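Local coordinates for protein Agap007691-pb (Anopheles gambiae, PDB 5C98) that is of uncertain function but belongs to the serpin family, whose members typically inhibit serine proteases, at residues A[45-50]-A[69-74]; A[227-232]-A[274-279]; A[116-119]-A[124-127]; A[24-29]-A[257-262]; A[281-286]-A[354-359]. All coordinates share one frame; numbering follows the deposited sequence. Where two conformers were deposited one is given.

Interaction 1 of 5, residues A[45-50]-A[69-74]; sequences HVRLAL and FGLPED
Arg47 lays the aliphatic part of its side chain over one face of the Phe69 ring, joining helix 43-51 of the serpin fold to the C-terminal end of helix 59-69 and the loop that leads on to helix 75-89. Its CB stands 4.0 Å from the centroid of the Phe69 ring and 28° off the ring normal, a CH-pi contact, while Arg47 CG comes to 3.6 Å from Phe69 CG nearer the base of the ring. The two side chains run past each other in opposite directions. A first torsion that sets CG of Arg47 anti to the backbone N (chi1 168°), followed by a bend at chi2, carries the guanidinium beyond the ring root, its plane 22° from that of the phenyl group. Arginine suits the place because its methylenes can cover an aromatic face while the charged end travels on to polar partners. In one of its two conformers, Leu50 CD2 lies 4.0 Å from Phe69 CZ at the ring edge. Leu71 CD2 approaches the guanidinium obliquely. Gly70, with positive phi, turns the chain out of helix 59-69 between Phe69 and Leu71. The polar end is shared: NH2 of Arg47 donates a hydrogen bond to Gln81 OE1 of helix 75-89, and another to a water 3.0 Å away, which in turn donates to Phe69 O at 2.8 Å.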
# COMPACT_ATOMS: atom_id res chain seq x y z
N HIS A 45 -6.04 -0.12 -1.42
CA HIS A 45 -6.73 -0.57 -0.22
C HIS A 45 -7.23 0.60 0.63
O HIS A 45 -8.24 0.45 1.34
CB HIS A 45 -5.91 -1.54 0.56
CG HIS A 45 -6.73 -2.33 1.52
ND1 HIS A 45 -6.55 -2.28 2.88
CD2 HIS A 45 -7.74 -3.20 1.29
CE1 HIS A 45 -7.44 -3.08 3.46
NE2 HIS A 45 -8.18 -3.64 2.52
N VAL A 46 -6.57 1.76 0.58
CA VAL A 46 -7.13 2.96 1.20
C VAL A 46 -8.54 3.19 0.66
O VAL A 46 -9.49 3.39 1.42
CB VAL A 46 -6.19 4.17 0.98
CG1 VAL A 46 -6.88 5.50 1.27
CG2 VAL A 46 -4.91 4.04 1.78
N ARG A 47 -8.67 3.17 -0.66
CA ARG A 47 -9.97 3.33 -1.32
C ARG A 47 -10.95 2.24 -0.89
O ARG A 47 -12.11 2.53 -0.54
CB ARG A 47 -9.78 3.37 -2.85
CG ARG A 47 -11.08 3.25 -3.65
CD ARG A 47 -11.34 1.81 -4.06
NE ARG A 47 -12.53 1.71 -4.91
CZ ARG A 47 -12.52 1.96 -6.22
NH1 ARG A 47 -11.41 2.31 -6.84
NH2 ARG A 47 -13.65 1.81 -6.92
N LEU A 48 -10.51 0.99 -0.91
CA LEU A 48 -11.45 -0.09 -0.62
C LEU A 48 -11.93 -0.03 0.81
O LEU A 48 -13.12 -0.25 1.09
CB LEU A 48 -10.82 -1.45 -0.92
CG LEU A 48 -10.64 -1.71 -2.41
CD1 LEU A 48 -9.78 -2.94 -2.59
CD2 LEU A 48 -11.97 -1.89 -3.16
N ALA A 49 -11.01 0.23 1.74
CA ALA A 49 -11.40 0.25 3.14
C ALA A 49 -12.29 1.46 3.43
O ALA A 49 -13.34 1.33 4.06
CB ALA A 49 -10.17 0.25 4.04
N LEU A 50 -11.89 2.64 2.98
CA LEU A 50 -12.68 3.82 3.27
C LEU A 50 -14.05 3.74 2.61
O LEU A 50 -15.03 4.28 3.14
CB LEU A 50 -11.87 5.05 2.85
CG LEU A 50 -12.29 6.41 3.35
CD1 LEU A 50 -12.54 6.41 4.86
CD2 LEU A 50 -11.24 7.43 2.97
N PHE A 69 -12.40 8.64 -5.60
CA PHE A 69 -12.34 7.23 -5.93
C PHE A 69 -13.22 6.84 -7.10
O PHE A 69 -13.16 5.68 -7.54
CB PHE A 69 -12.79 6.38 -4.72
CG PHE A 69 -12.07 6.69 -3.42
CD1 PHE A 69 -10.69 6.83 -3.38
CD2 PHE A 69 -12.80 6.84 -2.24
CE1 PHE A 69 -10.06 7.10 -2.19
CE2 PHE A 69 -12.18 7.14 -1.05
CZ PHE A 69 -10.79 7.26 -1.03
N GLY A 70 -14.07 7.73 -7.60
CA GLY A 70 -14.98 7.38 -8.67
C GLY A 70 -16.10 6.45 -8.26
O GLY A 70 -16.63 5.72 -9.11
N LEU A 71 -16.49 6.46 -6.99
CA LEU A 71 -17.54 5.55 -6.53
C LEU A 71 -18.86 5.84 -7.25
O LEU A 71 -19.18 7.01 -7.53
CB LEU A 71 -17.74 5.71 -5.03
CG LEU A 71 -16.54 5.44 -4.16
CD1 LEU A 71 -16.96 5.26 -2.70
CD2 LEU A 71 -15.74 4.21 -4.63
N PRO A 72 -19.66 4.81 -7.53
CA PRO A 72 -20.99 5.03 -8.13
C PRO A 72 -21.89 5.87 -7.25
O PRO A 72 -21.89 5.74 -6.02
CB PRO A 72 -21.54 3.61 -8.27
CG PRO A 72 -20.36 2.74 -8.37
CD PRO A 72 -19.31 3.38 -7.48
N GLU A 73 -22.71 6.71 -7.89
CA GLU A 73 -23.77 7.41 -7.18
C GLU A 73 -24.84 6.45 -6.68
O GLU A 73 -25.55 6.76 -5.72
CB GLU A 73 -24.41 8.45 -8.09
CG GLU A 73 -23.52 9.64 -8.34
CD GLU A 73 -24.29 10.80 -8.95
OE1 GLU A 73 -24.86 10.63 -10.04
OE2 GLU A 73 -24.34 11.88 -8.31
N ASP A 74 -24.99 5.30 -7.34
CA ASP A 74 -25.88 4.24 -6.89
C ASP A 74 -25.15 3.55 -5.74
O ASP A 74 -24.21 2.79 -5.97
CB ASP A 74 -26.09 3.28 -8.05
CG ASP A 74 -26.90 2.07 -7.70
OD1 ASP A 74 -27.20 1.85 -6.52
OD2 ASP A 74 -27.24 1.32 -8.65
O HOH W 1 -13.52 3.55 -9.32

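Interaction 2 of 5, residues A[227-232]-A[274-279]; sequences VDMPFD and TDLKLP
Strands 227-230 and 274-279 pack face against face: their axes come no closer than 10.9 Å and cross at -75°, too far apart for backbone pairing. In this serpin fold both pair instead with the long strand 204-219 and cover one another across an apolar layer. Met229 reaches tip to tip toward two leucines, its CE lying 3.7 Å from Leu278 CD2 and 3.9 Å from Leu276 CD2 in one of Leu276's two conformers. A bend at the last torsion (chi3 62°) turns this methyl so that it touches CD2 of each leucine. Leu276 and Leu278, two residues apart, project from the same face of their strand, and CG anti to the backbone N extends each toward Met229. Val227 CG2 adds a looser touch, 4.5 Å from Leu276 CD1 in that conformer. Phe348 of strand 346-349 touches both Val227 and Leu276. Contact through methyl groups and a thioether makes dispersion and apolar burial the source of cohesion; methionine's flexible chain fits between branched neighbours without directional bonds.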
# COMPACT_ATOMS: atom_id res chain seq x y z
N VAL A 227 12.67 -3.00 -14.99
CA VAL A 227 12.48 -4.43 -15.08
C VAL A 227 11.18 -4.79 -14.38
O VAL A 227 10.81 -4.17 -13.38
CB VAL A 227 13.65 -5.24 -14.46
CG1 VAL A 227 14.94 -5.11 -15.27
CG2 VAL A 227 13.85 -4.89 -12.99
N ASP A 228 10.47 -5.76 -14.90
CA ASP A 228 9.26 -6.27 -14.25
C ASP A 228 9.60 -7.65 -13.71
O ASP A 228 9.82 -8.59 -14.48
CB ASP A 228 8.09 -6.31 -15.23
CG ASP A 228 6.74 -6.12 -14.55
OD1 ASP A 228 6.66 -6.23 -13.30
OD2 ASP A 228 5.76 -5.85 -15.28
N MET A 229 9.69 -7.76 -12.38
CA MET A 229 10.18 -8.93 -11.68
C MET A 229 8.98 -9.73 -11.17
O MET A 229 8.35 -9.30 -10.19
CB MET A 229 11.06 -8.51 -10.52
CG MET A 229 12.37 -7.90 -10.99
SD MET A 229 13.44 -7.46 -9.64
CE MET A 229 13.75 -9.06 -8.89
N PRO A 230 8.64 -10.85 -11.77
CA PRO A 230 7.41 -11.53 -11.35
C PRO A 230 7.55 -12.26 -10.03
O PRO A 230 8.61 -12.78 -9.68
CB PRO A 230 7.17 -12.56 -12.47
CG PRO A 230 8.52 -12.80 -13.05
CD PRO A 230 9.29 -11.51 -12.91
N PHE A 231 6.44 -12.34 -9.33
CA PHE A 231 6.28 -13.26 -8.22
C PHE A 231 5.76 -14.60 -8.72
O PHE A 231 5.42 -14.78 -9.89
CB PHE A 231 5.33 -12.64 -7.19
CG PHE A 231 5.84 -11.34 -6.60
CD1 PHE A 231 6.82 -11.36 -5.61
CD2 PHE A 231 5.38 -10.11 -7.05
CE1 PHE A 231 7.30 -10.17 -5.07
CE2 PHE A 231 5.85 -8.95 -6.50
CZ PHE A 231 6.82 -8.98 -5.52
N ASP A 232 5.74 -15.58 -7.81
CA ASP A 232 5.27 -16.93 -8.09
C ASP A 232 4.00 -16.89 -8.93
O ASP A 232 3.10 -16.10 -8.68
CB ASP A 232 4.98 -17.63 -6.76
CG ASP A 232 4.59 -19.09 -6.95
OD1 ASP A 232 3.42 -19.34 -7.31
OD2 ASP A 232 5.45 -19.97 -6.74
N THR A 274 19.07 -10.77 -18.53
CA THR A 274 19.49 -9.56 -17.82
C THR A 274 20.38 -9.93 -16.65
O THR A 274 20.05 -10.81 -15.86
CB THR A 274 18.26 -8.84 -17.27
OG1 THR A 274 17.42 -8.44 -18.36
CG2 THR A 274 18.64 -7.59 -16.44
N ASP A 275 21.50 -9.22 -16.53
CA ASP A 275 22.35 -9.35 -15.35
C ASP A 275 21.76 -8.43 -14.29
O ASP A 275 21.82 -7.20 -14.40
CB ASP A 275 23.79 -8.98 -15.65
CG ASP A 275 24.70 -9.36 -14.52
OD1 ASP A 275 24.86 -8.56 -13.60
OD2 ASP A 275 25.21 -10.51 -14.52
N LEU A 276 21.14 -9.05 -13.29
CA LEU A 276 20.31 -8.37 -12.32
C LEU A 276 20.99 -8.37 -10.96
O LEU A 276 21.40 -9.43 -10.48
CB LEU A 276 18.95 -9.08 -12.25
CG LEU A 276 17.86 -8.57 -11.31
CD1 LEU A 276 17.44 -7.19 -11.69
CD2 LEU A 276 16.69 -9.51 -11.37
N LYS A 277 21.07 -7.20 -10.34
CA LYS A 277 21.52 -7.04 -8.98
C LYS A 277 20.51 -6.20 -8.23
O LYS A 277 20.04 -5.19 -8.75
CB LYS A 277 22.89 -6.41 -8.89
CG LYS A 277 23.97 -7.32 -9.43
CD LYS A 277 25.31 -6.69 -9.19
CE LYS A 277 26.45 -7.68 -9.36
NZ LYS A 277 27.71 -7.10 -8.83
N LEU A 278 20.16 -6.64 -7.02
CA LEU A 278 19.11 -6.00 -6.22
C LEU A 278 19.47 -6.25 -4.77
O LEU A 278 19.83 -7.38 -4.43
CB LEU A 278 17.77 -6.68 -6.53
CG LEU A 278 16.45 -6.15 -5.97
CD1 LEU A 278 16.03 -4.89 -6.70
CD2 LEU A 278 15.35 -7.20 -6.10
N PRO A 279 19.38 -5.26 -3.88
CA PRO A 279 19.55 -5.59 -2.45
C PRO A 279 18.50 -6.59 -1.99
O PRO A 279 17.36 -6.60 -2.46
CB PRO A 279 19.38 -4.24 -1.75
CG PRO A 279 18.64 -3.40 -2.70
CD PRO A 279 19.02 -3.85 -4.07

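Interaction 3 of 5, residues A[116-119]-A[124-127]; sequences LFHR and TVEP
Val125 meets Phe117 and His118 where helix 111-119 packs on strand 124-128, within a beta-alpha-beta unit whose first strand is 95-104. The first torsion of Val125 decides which branch faces the helix: with chi1 at 179°, CG1 is anti to the backbone N, whereas CG2 sits beside that N and faces Phe117. The Phe117 side chain crosses the valine at about a right angle and presents an edge, its CD2 3.9 Å from Val125 CG2. With chi1 -80° the ring is anti to the carbonyl carbon; it stacks on Phe113, one helical turn earlier. His118 also comes edge-on, with NE2 4.1 Å from Val125 CB; this is a plain van der Waals contact on the more exposed side. A beta-branched valine suits the strand, being compact enough to pack beneath a helix while also touching Val101 and Val103 of the neighbouring parallel strand 95-104. The closest approach lies at the root of the phenylalanine rather than at its ring, with Phe117 CB 3.7 Å from Val125 CG2.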
# COMPACT_ATOMS: atom_id res chain seq x y z
N LEU A 116 -23.98 -3.69 7.53
CA LEU A 116 -22.93 -3.55 6.54
C LEU A 116 -21.60 -4.08 7.07
O LEU A 116 -20.89 -4.82 6.36
CB LEU A 116 -22.80 -2.09 6.11
CG LEU A 116 -23.92 -1.59 5.22
CD1 LEU A 116 -23.79 -0.08 5.09
CD2 LEU A 116 -23.87 -2.27 3.87
N PHE A 117 -21.24 -3.73 8.30
CA PHE A 117 -19.90 -4.03 8.79
C PHE A 117 -19.80 -5.39 9.45
O PHE A 117 -18.69 -5.94 9.51
CB PHE A 117 -19.42 -2.91 9.72
CG PHE A 117 -18.90 -1.70 8.98
CD1 PHE A 117 -19.75 -0.86 8.27
CD2 PHE A 117 -17.54 -1.40 8.97
CE1 PHE A 117 -19.27 0.24 7.59
CE2 PHE A 117 -17.06 -0.29 8.28
CZ PHE A 117 -17.92 0.51 7.58
N HIS A 118 -20.90 -5.96 9.93
CA HIS A 118 -20.86 -7.28 10.54
C HIS A 118 -21.29 -8.38 9.59
O HIS A 118 -20.88 -9.53 9.77
CB HIS A 118 -21.76 -7.37 11.77
CG HIS A 118 -21.34 -6.47 12.89
ND1 HIS A 118 -22.18 -6.15 13.94
CD2 HIS A 118 -20.17 -5.83 13.13
CE1 HIS A 118 -21.54 -5.34 14.77
NE2 HIS A 118 -20.33 -5.13 14.30
N ARG A 119 -22.14 -8.06 8.60
CA ARG A 119 -22.79 -9.07 7.80
C ARG A 119 -22.70 -8.85 6.29
O ARG A 119 -23.29 -9.63 5.55
CB ARG A 119 -24.28 -9.25 8.22
CG ARG A 119 -24.46 -9.35 9.76
CD ARG A 119 -25.90 -9.70 10.21
NE ARG A 119 -26.89 -8.72 9.75
CZ ARG A 119 -27.30 -7.66 10.44
NH1 ARG A 119 -26.83 -7.40 11.65
NH2 ARG A 119 -28.22 -6.86 9.91
N THR A 124 -13.42 -6.63 9.95
CA THR A 124 -13.64 -6.95 11.35
C THR A 124 -13.77 -5.65 12.13
O THR A 124 -12.96 -4.74 11.98
CB THR A 124 -12.50 -7.83 11.90
OG1 THR A 124 -12.57 -9.13 11.28
CG2 THR A 124 -12.66 -8.03 13.39
N VAL A 125 -14.83 -5.56 12.92
CA VAL A 125 -15.07 -4.43 13.82
C VAL A 125 -14.91 -4.93 15.24
O VAL A 125 -15.54 -5.93 15.62
CB VAL A 125 -16.47 -3.85 13.61
CG1 VAL A 125 -16.74 -2.69 14.55
CG2 VAL A 125 -16.67 -3.40 12.18
N GLU A 126 -14.11 -4.24 16.04
CA GLU A 126 -13.98 -4.56 17.45
C GLU A 126 -14.38 -3.36 18.31
O GLU A 126 -13.77 -2.29 18.17
CB GLU A 126 -12.57 -5.00 17.81
CG GLU A 126 -12.48 -5.51 19.24
CD GLU A 126 -11.24 -6.33 19.52
OE1 GLU A 126 -10.65 -6.88 18.56
OE2 GLU A 126 -10.86 -6.44 20.71
N PRO A 127 -15.39 -3.49 19.17
CA PRO A 127 -15.65 -2.44 20.17
C PRO A 127 -14.58 -2.46 21.25
O PRO A 127 -14.26 -3.52 21.79
CB PRO A 127 -17.01 -2.81 20.74
CG PRO A 127 -17.54 -3.90 19.89
CD PRO A 127 -16.37 -4.58 19.27

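Interaction 4 of 5, residues A[24-29]-A[257-262]; sequences FTLEYF and ITPAHL
Leu26 of helix 15-32 drives its two methyl branches against the turn that opens helix 259-268. In this serpin the contact packs a helix near the N-terminus on the start of helix 259-268, both resting on strand 354-360. CD1 does most of the touching: it presses on the backbone, 3.4 Å from Thr258 C, and lies 3.8 Å from Pro259 CD on the proline ring. The same CD1 reaches Leu262 CD1 at 4.1 Å. CD2 meets Ile257 CG2, also at 4.1 Å, where the two side chains cross at about a right angle. In the next shell, Thr258 and His261 form a capping box: Thr258 N donates to His261 ND1 over 3.0 Å, almost in the plane of the imidazole, while Thr258 OG1 accepts weakly from the backbone N of His261 and Ala260. Pro259 fits the first turn, where its missing N-H costs no helical bond. Farther out, Lys30 NZ of helix 15-32 hydrogen-bonds Ile257 O, and Leu357 touches both Leu26 and Leu262. Leucine thus supplies dispersion against a surface that includes the backbone itself, while the bonds to Thr258 N and Ile257 O would help fix the turn it packs against.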
# COMPACT_ATOMS: atom_id res chain seq x y z
N PHE A 24 -5.02 7.63 -9.26
CA PHE A 24 -5.08 8.01 -7.85
C PHE A 24 -3.86 7.49 -7.08
O PHE A 24 -3.29 8.19 -6.25
CB PHE A 24 -6.39 7.50 -7.26
CG PHE A 24 -6.45 7.53 -5.77
CD1 PHE A 24 -6.58 8.72 -5.08
CD2 PHE A 24 -6.39 6.35 -5.05
CE1 PHE A 24 -6.61 8.71 -3.67
CE2 PHE A 24 -6.43 6.36 -3.67
CZ PHE A 24 -6.52 7.54 -2.99
N THR A 25 -3.44 6.27 -7.38
CA THR A 25 -2.30 5.66 -6.70
C THR A 25 -1.03 6.49 -6.87
O THR A 25 -0.31 6.74 -5.90
CB THR A 25 -2.10 4.22 -7.20
OG1 THR A 25 -3.15 3.41 -6.68
CG2 THR A 25 -0.79 3.64 -6.74
N LEU A 26 -0.75 6.91 -8.10
CA LEU A 26 0.46 7.69 -8.33
C LEU A 26 0.35 9.08 -7.70
O LEU A 26 1.34 9.58 -7.17
CB LEU A 26 0.76 7.76 -9.83
CG LEU A 26 1.07 6.40 -10.46
CD1 LEU A 26 1.26 6.63 -11.97
CD2 LEU A 26 2.25 5.66 -9.81
N GLU A 27 -0.84 9.70 -7.74
CA GLU A 27 -1.01 10.99 -7.06
C GLU A 27 -0.81 10.85 -5.56
O GLU A 27 -0.15 11.67 -4.92
CB GLU A 27 -2.41 11.53 -7.34
CG GLU A 27 -2.58 12.07 -8.76
CD GLU A 27 -4.03 12.35 -9.11
OE1 GLU A 27 -4.94 11.76 -8.47
OE2 GLU A 27 -4.25 13.15 -10.05
N TYR A 28 -1.39 9.81 -4.97
CA TYR A 28 -1.24 9.58 -3.54
C TYR A 28 0.22 9.35 -3.18
O TYR A 28 0.72 9.90 -2.19
CB TYR A 28 -2.07 8.35 -3.19
CG TYR A 28 -2.19 8.01 -1.72
CD1 TYR A 28 -1.16 7.38 -1.04
CD2 TYR A 28 -3.37 8.25 -1.04
CE1 TYR A 28 -1.30 7.01 0.29
CE2 TYR A 28 -3.50 7.89 0.29
CZ TYR A 28 -2.49 7.29 0.94
OH TYR A 28 -2.63 6.90 2.27
N PHE A 29 0.91 8.53 -3.95
CA PHE A 29 2.32 8.27 -3.64
C PHE A 29 3.15 9.55 -3.72
O PHE A 29 4.01 9.77 -2.87
CB PHE A 29 2.90 7.18 -4.55
CG PHE A 29 4.29 6.79 -4.17
CD1 PHE A 29 4.58 6.35 -2.90
CD2 PHE A 29 5.33 6.92 -5.06
CE1 PHE A 29 5.87 6.02 -2.53
CE2 PHE A 29 6.61 6.56 -4.67
CZ PHE A 29 6.85 6.12 -3.42
N ILE A 257 6.08 10.42 -12.83
CA ILE A 257 5.41 9.25 -13.38
C ILE A 257 3.90 9.44 -13.41
O ILE A 257 3.28 9.91 -12.44
CB ILE A 257 5.82 7.98 -12.61
CG1 ILE A 257 5.35 6.73 -13.37
CG2 ILE A 257 5.32 8.05 -11.19
CD1 ILE A 257 5.82 5.43 -12.70
N THR A 258 3.30 9.05 -14.51
CA THR A 258 1.84 9.03 -14.69
C THR A 258 1.41 7.69 -15.24
O THR A 258 2.22 6.89 -15.72
CB THR A 258 1.43 10.11 -15.70
OG1 THR A 258 1.90 9.73 -17.00
CG2 THR A 258 1.99 11.46 -15.31
N PRO A 259 0.10 7.43 -15.25
CA PRO A 259 -0.38 6.20 -15.90
C PRO A 259 0.02 6.09 -17.36
O PRO A 259 0.20 4.97 -17.86
CB PRO A 259 -1.90 6.29 -15.73
CG PRO A 259 -2.04 7.10 -14.46
CD PRO A 259 -0.99 8.16 -14.58
N ALA A 260 0.19 7.22 -18.05
CA ALA A 260 0.62 7.16 -19.44
C ALA A 260 1.99 6.51 -19.53
O ALA A 260 2.25 5.74 -20.46
CB ALA A 260 0.65 8.55 -20.06
N HIS A 261 2.87 6.79 -18.57
CA HIS A 261 4.18 6.14 -18.58
C HIS A 261 4.05 4.64 -18.34
O HIS A 261 4.82 3.86 -18.92
CB HIS A 261 5.07 6.70 -17.49
CG HIS A 261 5.51 8.10 -17.73
ND1 HIS A 261 5.16 9.14 -16.89
CD2 HIS A 261 6.26 8.65 -18.71
CE1 HIS A 261 5.69 10.26 -17.34
NE2 HIS A 261 6.36 9.99 -18.44
N LEU A 262 3.17 4.24 -17.43
CA LEU A 262 2.95 2.82 -17.20
C LEU A 262 2.48 2.12 -18.47
O LEU A 262 2.94 1.02 -18.78
CB LEU A 262 1.95 2.61 -16.06
CG LEU A 262 2.41 3.09 -14.68
CD1 LEU A 262 1.33 2.89 -13.61
CD2 LEU A 262 3.69 2.35 -14.27

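Interaction 5 of 5, residues A[281-286]-A[354-359]; sequences FFVREK and FMFLIR
Phe281 and Phe354 form a T-shaped (edge-to-face) pair, with ring planes at 76° and centroids 5.4 Å apart. The edge belongs to Phe354, whose CZ stands over a face of Phe281 toward its rim, 3.8 Å from Phe281 CE1. In each, CG lies between the backbone N and the carbonyl carbon (chi1 77° in Phe281, 58° in Phe354), which turns both rings into the space between the strands. The rest is apolar packing. Phe356 CE2 lies 4.2 Å from Phe281 CE2, and Val283 CG2 comes to 4.3 Å from Phe356 CE2. Large flat side chains suit this place because strands from different layers of the serpin beta structure meet here face to face, without backbone pairing, Val283 and Phe356 having CA atoms 10.8 Å apart, and rings can span such a distance. Around them, strand 270-287 pairs through its backbone with strand 320-328, while strand 354-360 is flanked by strands 237-244 and 366-372, and Phe372 of the latter meets the Phe281 ring.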
# COMPACT_ATOMS: atom_id res chain seq x y z
N PHE A 281 16.09 -6.91 0.33
CA PHE A 281 15.51 -5.82 1.10
C PHE A 281 14.09 -6.16 1.52
O PHE A 281 13.44 -7.07 0.98
CB PHE A 281 15.50 -4.46 0.32
CG PHE A 281 14.42 -4.34 -0.73
CD1 PHE A 281 14.56 -4.88 -2.00
CD2 PHE A 281 13.24 -3.66 -0.44
CE1 PHE A 281 13.58 -4.77 -2.95
CE2 PHE A 281 12.23 -3.53 -1.42
CZ PHE A 281 12.39 -4.10 -2.65
N PHE A 282 13.63 -5.40 2.50
CA PHE A 282 12.22 -5.36 2.82
C PHE A 282 11.86 -3.92 3.10
O PHE A 282 12.73 -3.07 3.35
CB PHE A 282 11.89 -6.24 4.02
CG PHE A 282 12.33 -5.65 5.31
CD1 PHE A 282 13.64 -5.76 5.73
CD2 PHE A 282 11.42 -4.96 6.10
CE1 PHE A 282 14.03 -5.21 6.94
CE2 PHE A 282 11.80 -4.40 7.29
CZ PHE A 282 13.12 -4.53 7.71
N VAL A 283 10.56 -3.65 3.04
CA VAL A 283 9.99 -2.39 3.48
C VAL A 283 8.80 -2.76 4.34
O VAL A 283 7.95 -3.55 3.91
CB VAL A 283 9.58 -1.48 2.31
CG1 VAL A 283 8.88 -0.22 2.79
CG2 VAL A 283 10.81 -1.07 1.53
N ARG A 284 8.76 -2.25 5.55
CA ARG A 284 7.61 -2.42 6.43
C ARG A 284 7.35 -1.05 7.04
O ARG A 284 8.12 -0.60 7.89
CB ARG A 284 7.90 -3.44 7.52
CG ARG A 284 6.65 -3.74 8.36
CD ARG A 284 6.96 -4.51 9.59
NE ARG A 284 7.19 -5.92 9.31
CZ ARG A 284 8.36 -6.53 9.39
NH1 ARG A 284 9.47 -5.86 9.71
NH2 ARG A 284 8.44 -7.84 9.14
N GLU A 285 6.30 -0.38 6.58
CA GLU A 285 6.14 1.04 6.84
C GLU A 285 4.71 1.38 7.23
O GLU A 285 3.77 0.99 6.53
CB GLU A 285 6.56 1.88 5.63
CG GLU A 285 8.07 1.88 5.31
CD GLU A 285 8.94 2.54 6.35
OE1 GLU A 285 8.46 3.42 7.11
OE2 GLU A 285 10.15 2.18 6.42
N LYS A 286 4.58 2.09 8.34
CA LYS A 286 3.32 2.63 8.82
C LYS A 286 3.15 4.03 8.25
O LYS A 286 4.08 4.85 8.33
CB LYS A 286 3.35 2.69 10.34
CG LYS A 286 2.10 3.25 11.00
CD LYS A 286 2.13 3.10 12.51
CE LYS A 286 3.15 4.00 13.16
NZ LYS A 286 3.39 3.57 14.56
N PHE A 354 15.50 3.35 -5.68
CA PHE A 354 14.59 2.97 -6.73
C PHE A 354 13.16 2.99 -6.22
O PHE A 354 12.91 2.95 -5.00
CB PHE A 354 14.95 1.58 -7.31
CG PHE A 354 14.96 0.45 -6.30
CD1 PHE A 354 13.82 -0.23 -5.97
CD2 PHE A 354 16.15 0.07 -5.71
CE1 PHE A 354 13.88 -1.29 -5.03
CE2 PHE A 354 16.22 -0.97 -4.79
CZ PHE A 354 15.09 -1.66 -4.46
N MET A 355 12.23 3.06 -7.16
CA MET A 355 10.80 2.96 -6.90
C MET A 355 10.32 1.58 -7.35
O MET A 355 10.85 1.00 -8.31
CB MET A 355 10.05 4.06 -7.68
CG MET A 355 8.53 4.00 -7.63
SD MET A 355 7.91 5.44 -8.56
CE MET A 355 6.15 5.17 -8.36
N PHE A 356 9.31 1.06 -6.66
CA PHE A 356 8.71 -0.20 -7.05
C PHE A 356 7.19 -0.08 -7.08
O PHE A 356 6.59 0.71 -6.35
CB PHE A 356 9.15 -1.36 -6.13
CG PHE A 356 8.79 -1.18 -4.69
CD1 PHE A 356 7.54 -1.52 -4.23
CD2 PHE A 356 9.73 -0.68 -3.80
CE1 PHE A 356 7.21 -1.33 -2.87
CE2 PHE A 356 9.42 -0.52 -2.46
CZ PHE A 356 8.17 -0.83 -2.00
N LEU A 357 6.56 -0.87 -7.95
CA LEU A 357 5.11 -0.94 -8.08
C LEU A 357 4.72 -2.41 -8.13
O LEU A 357 5.21 -3.15 -8.99
CB LEU A 357 4.60 -0.24 -9.34
CG LEU A 357 4.99 1.23 -9.44
CD1 LEU A 357 6.33 1.37 -10.18
CD2 LEU A 357 3.93 1.97 -10.15
N ILE A 358 3.87 -2.84 -7.20
CA ILE A 358 3.36 -4.20 -7.21
C ILE A 358 2.05 -4.19 -7.98
O ILE A 358 1.11 -3.47 -7.60
CB ILE A 358 3.11 -4.72 -5.78
CG1 ILE A 358 4.36 -4.51 -4.92
CG2 ILE A 358 2.62 -6.17 -5.80
CD1 ILE A 358 5.60 -5.28 -5.42
N ARG A 359 1.99 -4.97 -9.06
CA ARG A 359 0.87 -4.93 -9.97
C ARG A 359 0.28 -6.32 -10.17
O ARG A 359 0.96 -7.34 -10.06
CB ARG A 359 1.24 -4.35 -11.34
CG ARG A 359 1.89 -3.00 -11.29
CD ARG A 359 2.07 -2.36 -12.66
NE ARG A 359 2.91 -3.16 -13.55
CZ ARG A 359 2.97 -3.00 -14.87
NH1 ARG A 359 2.20 -2.09 -15.47
NH2 ARG A 359 3.77 -3.76 -15.60

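Interactions 1, 2, 4 and 5 are buried, while interaction 3 is only partly so, with a histidine on its exposed side. Interaction 5 lies nearest the centre of the chain and is the one built on a ring-to-ring pair across the contact; interaction 2 shares strand 270-287 with it but is filled by aliphatic groups and a thioether. The two are also joined by a salt bridge between Asp228 and Arg359. Interaction 4 rests on strand 354-360 through Met355 and Leu357, and touches interaction 1 through Phe24 and Phe69. Interaction 1 alone brings an arginine and a bridging water into its contact. Interactions 2 and 3 lie farthest apart, centres about 40 Å from each other.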